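PDB 3K6O: NigD-like protein from Bacteroides vulgatus ATCC 8482, which is of unknown function but is probably an exported lipoprotein, joining an N-terminal OB-type domain to a C-terminal beta sandwich. Local coordinates for residues Val120-Leu134 with Tyr156-Val170. Numbering follows the deposited sequence.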
ATOM      1  N   VAL A 120      -3.147   1.855   1.053  1.00 29.82           N
ATOM      2  CA  VAL A 120      -4.372   2.627   0.944  1.00 29.97           C
ATOM      3  C   VAL A 120      -5.172   2.235  -0.320  1.00 31.29           C
ATOM      4  O   VAL A 120      -4.652   2.226  -1.415  1.00 30.71           O
ATOM      5  CB  VAL A 120      -4.052   4.112   0.915  1.00 29.39           C
ATOM      6  CG1 VAL A 120      -5.382   4.955   1.068  1.00 27.95           C
ATOM      7  CG2 VAL A 120      -3.053   4.457   2.031  1.00 28.14           C
ATOM      8  N   ARG A 121      -6.441   1.905  -0.140  1.00 32.57           N
ATOM      9  CA  ARG A 121      -7.353   1.774  -1.240  1.00 33.54           C
ATOM     10  C   ARG A 121      -8.260   2.966  -1.130  1.00 33.75           C
ATOM     11  O   ARG A 121      -8.776   3.242  -0.048  1.00 34.01           O
ATOM     12  CB  ARG A 121      -8.161   0.483  -1.156  1.00 34.25           C
ATOM     13  CG  ARG A 121      -9.044   0.264  -2.412  1.00 35.74           C
ATOM     14  CD  ARG A 121      -9.553  -1.157  -2.513  1.00 39.02           C
ATOM     15  NE  ARG A 121     -10.567  -1.330  -1.493  1.00 41.27           N
ATOM     16  CZ  ARG A 121     -11.703  -1.988  -1.644  1.00 43.07           C
ATOM     17  NH1 ARG A 121     -11.996  -2.616  -2.779  1.00 46.50           N
ATOM     18  NH2 ARG A 121     -12.539  -2.027  -0.626  1.00 44.23           N
ATOM     19  N   PHE A 122      -8.447   3.683  -2.234  1.00 33.70           N
ATOM     20  CA  PHE A 122      -9.160   4.953  -2.200  1.00 33.73           C
ATOM     21  C   PHE A 122      -9.774   5.303  -3.535  1.00 34.77           C
ATOM     22  O   PHE A 122      -9.518   4.641  -4.546  1.00 35.41           O
ATOM     23  CB  PHE A 122      -8.240   6.086  -1.748  1.00 33.43           C
ATOM     24  CG  PHE A 122      -7.179   6.486  -2.762  1.00 33.55           C
ATOM     25  CD1 PHE A 122      -6.094   5.663  -3.032  1.00 30.85           C
ATOM     26  CD2 PHE A 122      -7.246   7.714  -3.414  1.00 32.01           C
ATOM     27  CE1 PHE A 122      -5.121   6.037  -3.943  1.00 31.15           C
ATOM     28  CE2 PHE A 122      -6.256   8.097  -4.331  1.00 32.66           C
ATOM     29  CZ  PHE A 122      -5.184   7.252  -4.584  1.00 33.09           C
HETATM   30  N   MSE A 123     -10.621   6.326  -3.526  1.00 35.43           N
HETATM   31  CA  MSE A 123     -11.263   6.802  -4.742  1.00 35.90           C
HETATM   32  C   MSE A 123     -10.531   8.050  -5.204  1.00 36.86           C
HETATM   33  O   MSE A 123     -10.205   8.917  -4.398  1.00 36.56           O
HETATM   34  CB  MSE A 123     -12.737   7.129  -4.487  1.00 36.05           C
HETATM   35  CG  MSE A 123     -13.594   5.980  -3.927  1.00 36.84           C
HETATM   36 SE   MSE A 123     -13.585   4.354  -5.011  1.00 40.36          SE
HETATM   37  CE  MSE A 123     -14.731   4.881  -6.429  1.00 34.02           C
ATOM     38  N   LEU A 124     -10.259   8.125  -6.497  1.00 38.20           N
ATOM     39  CA  LEU A 124      -9.661   9.309  -7.099  1.00 39.34           C
ATOM     40  C   LEU A 124     -10.423   9.727  -8.342  1.00 39.48           C
ATOM     41  O   LEU A 124     -11.016   8.910  -9.042  1.00 38.82           O
ATOM     42  CB  LEU A 124      -8.181   9.072  -7.448  1.00 40.32           C
ATOM     43  CG  LEU A 124      -7.846   8.028  -8.523  1.00 42.19           C
ATOM     44  CD1 LEU A 124      -6.374   8.170  -8.938  1.00 46.67           C
ATOM     45  CD2 LEU A 124      -8.073   6.653  -7.985  1.00 43.12           C
ATOM     46  N   ASN A 125     -10.394  11.025  -8.617  1.00 40.03           N
ATOM     47  CA  ASN A 125     -11.096  11.544  -9.767  1.00 39.93           C
ATOM     48  C   ASN A 125     -10.420  11.050 -11.039  1.00 41.11           C
ATOM     49  O   ASN A 125      -9.198  11.072 -11.137  1.00 41.11           O
ATOM     50  CB  ASN A 125     -11.136  13.063  -9.698  1.00 38.98           C
ATOM     51  CG  ASN A 125     -11.886  13.565  -8.476  1.00 38.04           C
ATOM     52  OD1 ASN A 125     -11.297  13.721  -7.384  1.00 33.61           O
ATOM     53  ND2 ASN A 125     -13.192  13.848  -8.646  1.00 32.04           N
ATOM     54  N   PHE A 126     -11.209  10.559 -11.995  1.00 42.54           N
ATOM     55  CA  PHE A 126     -10.681  10.195 -13.306  1.00 43.49           C
ATOM     56  C   PHE A 126      -9.903  11.376 -13.905  1.00 44.29           C
ATOM     57  O   PHE A 126     -10.361  12.528 -13.829  1.00 44.40           O
ATOM     58  CB  PHE A 126     -11.814   9.794 -14.267  1.00 44.07           C
ATOM     59  CG  PHE A 126     -11.327   9.159 -15.540  1.00 44.56           C
ATOM     60  CD1 PHE A 126     -10.840   7.854 -15.534  1.00 45.43           C
ATOM     61  CD2 PHE A 126     -11.340   9.862 -16.736  1.00 46.89           C
ATOM     62  CE1 PHE A 126     -10.382   7.243 -16.705  1.00 46.26           C
ATOM     63  CE2 PHE A 126     -10.879   9.259 -17.920  1.00 47.99           C
ATOM     64  CZ  PHE A 126     -10.392   7.943 -17.893  1.00 46.93           C
ATOM     65  N   PRO A 127      -8.738  11.102 -14.505  1.00 45.39           N
ATOM     66  CA  PRO A 127      -7.947  12.152 -15.154  1.00 46.49           C
ATOM     67  C   PRO A 127      -8.688  12.864 -16.291  1.00 48.03           C
ATOM     68  O   PRO A 127      -9.136  12.232 -17.239  1.00 48.05           O
ATOM     69  CB  PRO A 127      -6.726  11.401 -15.689  1.00 46.69           C
ATOM     70  CG  PRO A 127      -6.650  10.141 -14.865  1.00 46.11           C
ATOM     71  CD  PRO A 127      -8.059   9.797 -14.531  1.00 45.40           C
ATOM     72  N   SER A 128      -8.795  14.181 -16.162  1.00 49.45           N
ATOM     73  CA  SER A 128      -9.616  15.005 -17.010  1.00 50.24           C
ATOM     74  C   SER A 128      -9.050  16.446 -17.068  1.00 51.13           C
ATOM     75  O   SER A 128      -9.724  17.402 -16.668  1.00 51.28           O
ATOM     76  CB  SER A 128     -11.043  15.015 -16.447  1.00 50.52           C
ATOM     77  OG  SER A 128     -11.086  15.526 -15.116  1.00 49.53           O
ATOM     78  N   PRO A 129      -7.790  16.602 -17.536  1.00 52.13           N
ATOM     79  CA  PRO A 129      -6.822  15.548 -17.926  1.00 52.47           C
ATOM     80  C   PRO A 129      -5.787  15.189 -16.838  1.00 52.84           C
ATOM     81  O   PRO A 129      -5.323  14.039 -16.780  1.00 52.69           O
ATOM     82  CB  PRO A 129      -6.123  16.159 -19.142  1.00 52.62           C
ATOM     83  CG  PRO A 129      -6.155  17.662 -18.883  1.00 52.45           C
ATOM     84  CD  PRO A 129      -7.310  17.948 -17.918  1.00 52.19           C
ATOM     85  N   GLN A 130      -5.425  16.150 -15.988  1.00 53.17           N
ATOM     86  CA  GLN A 130      -4.413  15.905 -14.941  1.00 53.57           C
ATOM     87  C   GLN A 130      -4.720  14.674 -14.082  1.00 52.54           C
ATOM     88  O   GLN A 130      -5.847  14.471 -13.650  1.00 52.42           O
ATOM     89  CB  GLN A 130      -4.272  17.146 -14.049  1.00 54.33           C
ATOM     90  CG  GLN A 130      -3.418  18.239 -14.670  1.00 57.12           C
ATOM     91  CD  GLN A 130      -1.980  17.782 -14.829  1.00 60.62           C
ATOM     92  OE1 GLN A 130      -1.574  17.324 -15.913  1.00 63.03           O
ATOM     93  NE2 GLN A 130      -1.216  17.849 -13.739  1.00 60.72           N
ATOM     94  N   LYS A 131      -3.716  13.844 -13.854  1.00 52.21           N
ATOM     95  CA  LYS A 131      -3.870  12.647 -13.016  1.00 51.73           C
ATOM     96  C   LYS A 131      -3.665  13.000 -11.523  1.00 50.77           C
ATOM     97  O   LYS A 131      -2.582  13.459 -11.141  1.00 51.87           O
ATOM     98  CB  LYS A 131      -2.895  11.564 -13.500  1.00 52.05           C
ATOM     99  CG  LYS A 131      -2.535  10.469 -12.499  1.00 53.22           C
ATOM    100  CD  LYS A 131      -3.577   9.352 -12.343  1.00 55.00           C
ATOM    101  CE  LYS A 131      -3.121   8.370 -11.214  1.00 56.48           C
ATOM    102  NZ  LYS A 131      -3.568   6.951 -11.380  1.00 57.33           N
ATOM    103  N   PRO A 132      -4.697  12.784 -10.661  1.00 48.68           N
ATOM    104  CA  PRO A 132      -4.581  13.176  -9.244  1.00 46.18           C
ATOM    105  C   PRO A 132      -3.423  12.545  -8.473  1.00 44.32           C
ATOM    106  O   PRO A 132      -2.973  11.440  -8.804  1.00 42.26           O
ATOM    107  CB  PRO A 132      -5.911  12.692  -8.627  1.00 46.03           C
ATOM    108  CG  PRO A 132      -6.835  12.570  -9.734  1.00 47.25           C
ATOM    109  CD  PRO A 132      -5.989  12.114 -10.907  1.00 48.61           C
ATOM    110  N   ILE A 133      -3.006  13.252  -7.413  1.00 42.32           N
ATOM    111  CA  ILE A 133      -1.921  12.815  -6.515  1.00 40.29           C
ATOM    112  C   ILE A 133      -2.442  12.550  -5.091  1.00 38.01           C
ATOM    113  O   ILE A 133      -3.225  13.336  -4.529  1.00 38.34           O
ATOM    114  CB  ILE A 133      -0.755  13.873  -6.451  1.00 40.34           C
ATOM    115  CG1 ILE A 133      -1.227  15.265  -5.994  1.00 39.39           C
ATOM    116  CG2 ILE A 133      -0.108  14.035  -7.805  1.00 42.36           C
ATOM    117  CD1 ILE A 133      -0.065  16.285  -5.810  1.00 37.66           C
ATOM    118  N   LEU A 134      -2.064  11.403  -4.559  1.00 35.82           N
ATOM    119  CA  LEU A 134      -2.165  11.110  -3.145  1.00 34.46           C
ATOM    120  C   LEU A 134      -0.741  10.966  -2.553  1.00 34.12           C
ATOM    121  O   LEU A 134      -0.000  10.053  -2.922  1.00 33.67           O
ATOM    122  CB  LEU A 134      -2.959   9.827  -2.921  1.00 33.51           C
ATOM    123  CG  LEU A 134      -3.290   9.520  -1.448  1.00 32.94           C
ATOM    124  CD1 LEU A 134      -4.298  10.531  -0.850  1.00 31.13           C
ATOM    125  CD2 LEU A 134      -3.794   8.101  -1.263  1.00 31.00           C
ATOM    126  N   TYR A 156      -4.366  14.684  -0.456  1.00 30.24           N
ATOM    127  CA  TYR A 156      -4.904  14.455  -1.800  1.00 30.56           C
ATOM    128  C   TYR A 156      -4.986  15.760  -2.590  1.00 31.64           C
ATOM    129  O   TYR A 156      -5.373  16.802  -2.059  1.00 30.92           O
ATOM    130  CB  TYR A 156      -6.306  13.823  -1.719  1.00 30.16           C
ATOM    131  CG  TYR A 156      -6.993  13.574  -3.059  1.00 30.28           C
ATOM    132  CD1 TYR A 156      -6.476  12.679  -3.964  1.00 27.75           C
ATOM    133  CD2 TYR A 156      -8.166  14.259  -3.415  1.00 30.50           C
ATOM    134  CE1 TYR A 156      -7.112  12.416  -5.164  1.00 29.87           C
ATOM    135  CE2 TYR A 156      -8.792  14.025  -4.620  1.00 30.13           C
ATOM    136  CZ  TYR A 156      -8.255  13.090  -5.486  1.00 32.44           C
ATOM    137  OH  TYR A 156      -8.835  12.846  -6.689  1.00 34.79           O
ATOM    138  N   ASN A 157      -4.614  15.691  -3.865  1.00 32.93           N
ATOM    139  CA  ASN A 157      -4.786  16.815  -4.766  1.00 34.52           C
ATOM    140  C   ASN A 157      -5.353  16.275  -6.076  1.00 35.42           C
ATOM    141  O   ASN A 157      -4.738  15.421  -6.699  1.00 35.57           O
ATOM    142  CB  ASN A 157      -3.471  17.565  -4.995  1.00 34.12           C
ATOM    143  CG  ASN A 157      -3.690  18.987  -5.461  1.00 37.03           C
ATOM    144  OD1 ASN A 157      -4.761  19.334  -5.983  1.00 39.96           O
ATOM    145  ND2 ASN A 157      -2.686  19.839  -5.260  1.00 38.21           N
ATOM    146  N   ASN A 158      -6.537  16.748  -6.473  1.00 37.14           N
ATOM    147  CA  ASN A 158      -7.139  16.279  -7.730  1.00 38.44           C
ATOM    148  C   ASN A 158      -6.587  16.993  -8.948  1.00 39.82           C
ATOM    149  O   ASN A 158      -6.868  16.601 -10.090  1.00 40.31           O
ATOM    150  CB  ASN A 158      -8.661  16.325  -7.696  1.00 38.14           C
ATOM    151  CG  ASN A 158      -9.214  17.720  -7.608  1.00 39.47           C
ATOM    152  OD1 ASN A 158      -8.526  18.707  -7.864  1.00 40.63           O
ATOM    153  ND2 ASN A 158     -10.473  17.811  -7.228  1.00 40.69           N
ATOM    154  N   ASN A 159      -5.785  18.031  -8.703  1.00 41.01           N
ATOM    155  CA  ASN A 159      -5.086  18.720  -9.765  1.00 41.72           C
ATOM    156  C   ASN A 159      -6.079  19.152 -10.844  1.00 42.31           C
ATOM    157  O   ASN A 159      -5.871  18.885 -12.004  1.00 42.78           O
ATOM    158  CB  ASN A 159      -3.989  17.792 -10.355  1.00 41.73           C
ATOM    159  CG  ASN A 159      -2.760  17.663  -9.444  1.00 42.07           C
ATOM    160  OD1 ASN A 159      -2.504  18.528  -8.606  1.00 43.70           O
ATOM    161  ND2 ASN A 159      -1.996  16.590  -9.618  1.00 41.11           N
ATOM    162  N   GLY A 160      -7.182  19.772 -10.441  1.00 43.14           N
ATOM    163  CA  GLY A 160      -8.204  20.248 -11.385  1.00 43.84           C
ATOM    164  C   GLY A 160      -9.219  19.218 -11.876  1.00 44.45           C
ATOM    165  O   GLY A 160     -10.326  19.583 -12.263  1.00 43.80           O
ATOM    166  N   SER A 161      -8.852  17.938 -11.872  1.00 45.33           N
ATOM    167  CA  SER A 161      -9.753  16.872 -12.323  1.00 46.10           C
ATOM    168  C   SER A 161     -10.934  16.639 -11.377  1.00 46.76           C
ATOM    169  O   SER A 161     -10.775  16.051 -10.297  1.00 47.07           O
ATOM    170  CB  SER A 161      -8.984  15.572 -12.479  1.00 45.99           C
ATOM    171  OG  SER A 161      -8.033  15.697 -13.510  1.00 46.87           O
ATOM    172  N   GLN A 162     -12.104  17.111 -11.797  1.00 47.65           N
ATOM    173  CA  GLN A 162     -13.336  17.027 -11.027  1.00 48.29           C
ATOM    174  C   GLN A 162     -14.175  15.818 -11.451  1.00 48.25           C
ATOM    175  O   GLN A 162     -15.293  15.638 -10.967  1.00 48.23           O
ATOM    176  CB  GLN A 162     -14.172  18.287 -11.255  1.00 48.91           C
ATOM    177  CG  GLN A 162     -13.501  19.639 -10.920  1.00 50.89           C
ATOM    178  CD  GLN A 162     -14.356  20.831 -11.353  1.00 52.06           C
ATOM    179  OE1 GLN A 162     -15.067  20.783 -12.364  1.00 54.55           O
ATOM    180  NE2 GLN A 162     -14.292  21.904 -10.587  1.00 54.80           N
ATOM    181  N   GLY A 163     -13.641  14.988 -12.350  1.00 48.21           N
ATOM    182  CA  GLY A 163     -14.414  13.910 -12.968  1.00 47.66           C
ATOM    183  C   GLY A 163     -14.922  12.807 -12.047  1.00 47.20           C
ATOM    184  O   GLY A 163     -14.862  12.913 -10.822  1.00 47.06           O
ATOM    185  N   ARG A 164     -15.435  11.746 -12.671  1.00 46.18           N
ATOM    186  CA  ARG A 164     -16.011  10.599 -11.966  1.00 45.41           C
ATOM    187  C   ARG A 164     -14.968   9.863 -11.126  1.00 43.71           C
ATOM    188  O   ARG A 164     -13.832   9.691 -11.559  1.00 43.54           O
ATOM    189  CB  ARG A 164     -16.643   9.626 -12.975  1.00 45.60           C
ATOM    190  CG  ARG A 164     -15.630   8.896 -13.889  1.00 47.97           C
ATOM    191  CD  ARG A 164     -16.308   8.068 -15.013  1.00 50.72           C
ATOM    192  NE  ARG A 164     -15.622   6.775 -15.175  1.00 54.26           N
ATOM    193  CZ  ARG A 164     -14.677   6.488 -16.078  1.00 56.33           C
ATOM    194  NH1 ARG A 164     -14.267   7.396 -16.970  1.00 56.46           N
ATOM    195  NH2 ARG A 164     -14.134   5.265 -16.087  1.00 57.22           N
ATOM    196  N   LEU A 165     -15.373   9.413  -9.942  1.00 41.93           N
ATOM    197  CA  LEU A 165     -14.480   8.677  -9.047  1.00 41.00           C
ATOM    198  C   LEU A 165     -14.214   7.224  -9.492  1.00 39.78           C
ATOM    199  O   LEU A 165     -15.125   6.502  -9.896  1.00 38.80           O
ATOM    200  CB  LEU A 165     -15.044   8.689  -7.623  1.00 40.89           C
ATOM    201  CG  LEU A 165     -15.135  10.049  -6.937  1.00 40.92           C
ATOM    202  CD1 LEU A 165     -15.934   9.946  -5.640  1.00 40.40           C
ATOM    203  CD2 LEU A 165     -13.733  10.641  -6.691  1.00 38.57           C
ATOM    204  N   VAL A 166     -12.951   6.805  -9.387  1.00 38.97           N
ATOM    205  CA  VAL A 166     -12.528   5.431  -9.702  1.00 37.86           C
ATOM    206  C   VAL A 166     -11.606   4.889  -8.596  1.00 37.66           C
ATOM    207  O   VAL A 166     -10.977   5.670  -7.892  1.00 37.24           O
ATOM    208  CB  VAL A 166     -11.797   5.360 -11.053  1.00 37.84           C
ATOM    209  CG1 VAL A 166     -12.764   5.734 -12.177  1.00 36.68           C
ATOM    210  CG2 VAL A 166     -10.580   6.286 -11.057  1.00 36.37           C
ATOM    211  N   PRO A 167     -11.549   3.555  -8.425  1.00 37.23           N
ATOM    212  CA  PRO A 167     -10.786   2.998  -7.296  1.00 37.19           C
ATOM    213  C   PRO A 167      -9.319   3.009  -7.588  1.00 36.65           C
ATOM    214  O   PRO A 167      -8.936   2.992  -8.756  1.00 36.69           O
ATOM    215  CB  PRO A 167     -11.311   1.557  -7.165  1.00 37.10           C
ATOM    216  CG  PRO A 167     -12.553   1.519  -8.016  1.00 37.29           C
ATOM    217  CD  PRO A 167     -12.342   2.516  -9.100  1.00 37.14           C
ATOM    218  N   GLY A 168      -8.506   3.086  -6.535  1.00 36.22           N
ATOM    219  CA  GLY A 168      -7.060   3.179  -6.692  1.00 35.29           C
ATOM    220  C   GLY A 168      -6.444   2.570  -5.470  1.00 35.30           C
ATOM    221  O   GLY A 168      -7.056   2.605  -4.403  1.00 34.95           O
HETATM  222  N   MSE A 169      -5.279   1.950  -5.651  1.00 34.57           N
HETATM  223  CA  MSE A 169      -4.503   1.407  -4.571  1.00 35.30           C
HETATM  224  C   MSE A 169      -3.110   1.966  -4.686  1.00 33.97           C
HETATM  225  O   MSE A 169      -2.607   2.135  -5.795  1.00 34.15           O
HETATM  226  CB  MSE A 169      -4.415  -0.097  -4.683  1.00 36.01           C
HETATM  227  CG  MSE A 169      -3.681  -0.712  -3.534  1.00 40.98           C
HETATM  228 SE   MSE A 169      -4.883  -1.225  -2.092  1.00 52.14          SE
HETATM  229  CE  MSE A 169      -5.601  -2.658  -3.231  1.00 37.61           C
ATOM    230  N   VAL A 170      -2.493   2.251  -3.535  1.00 32.82           N
ATOM    231  CA  VAL A 170      -1.121   2.690  -3.468  1.00 31.25           C
ATOM    232  C   VAL A 170      -0.500   2.158  -2.170  1.00 31.31           C
ATOM    233  O   VAL A 170      -1.204   1.968  -1.139  1.00 31.26           O
ATOM    234  CB  VAL A 170      -1.043   4.233  -3.506  1.00 31.93           C
ATOM    235  CG1 VAL A 170      -1.811   4.778  -2.345  1.00 31.83           C
ATOM    236  CG2 VAL A 170       0.390   4.724  -3.418  1.00 29.00           C
TER
HETATM  237  O   HOH W   1     -11.940  15.602  -5.697  1.00 32.92           O
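F122 and V170 meet at the apolar centre of this contact within the NigD-like C-terminal beta sandwich. Strand 120-125 pairs antiparallel with 165-170, and strand 133-134 with 156-157; residues 126-132 and 158-164 leave the far ends of these pairs side by side, consistent with crossovers between the layers of the sandwich. The F122 ring links the two pairs: its CE1 lies 3.9 Å from V170 CG1, while L134 CD2 sits 3.5 Å above the centre of one ring face. I108 of strand 107-113 also touches F122. G168, with no side chain, is the cross-strand partner of F122, and L124 CD2 lies 3.8 Å from G168 CA.

Y156 reaches across from the other pair: an extended first torsion (chi1 178°, CG opposite the backbone N) carries the ring toward the connection, where CE1 rests 3.7 Å from P132 CB. At the far end its OH donates to N125 OD1 at 2.7 Å; the bond falls on a lone pair, and the amide and ring planes lie nearly coplanar, 24° apart. ND2 of the same amide donates to G163 O, and a water joins OD1 to N158 ND2, which together fix the rotation of N125. A leucine in place of Y156 would probably leave N125 OD1 without its hydroxyl donor and open a gap beside P132.

Farther out, the connections are tied by S161, whose OG donates to Q130 O and accepts from S128 N at 3.1 Å; S161 closes the type I' turn that starts at N158, its N bonded to N158 O. F126 N bonds to R164 O where the strands end. At the solvent-facing edge the R164 guanidinium stacks on F126 in a cation-pi contact, CZ 4.4 Å from the ring centroid and 21° off the ring normal, with NH1 3.6 Å above the ring centre and P127 CD over the opposite face, toward the ring's edge.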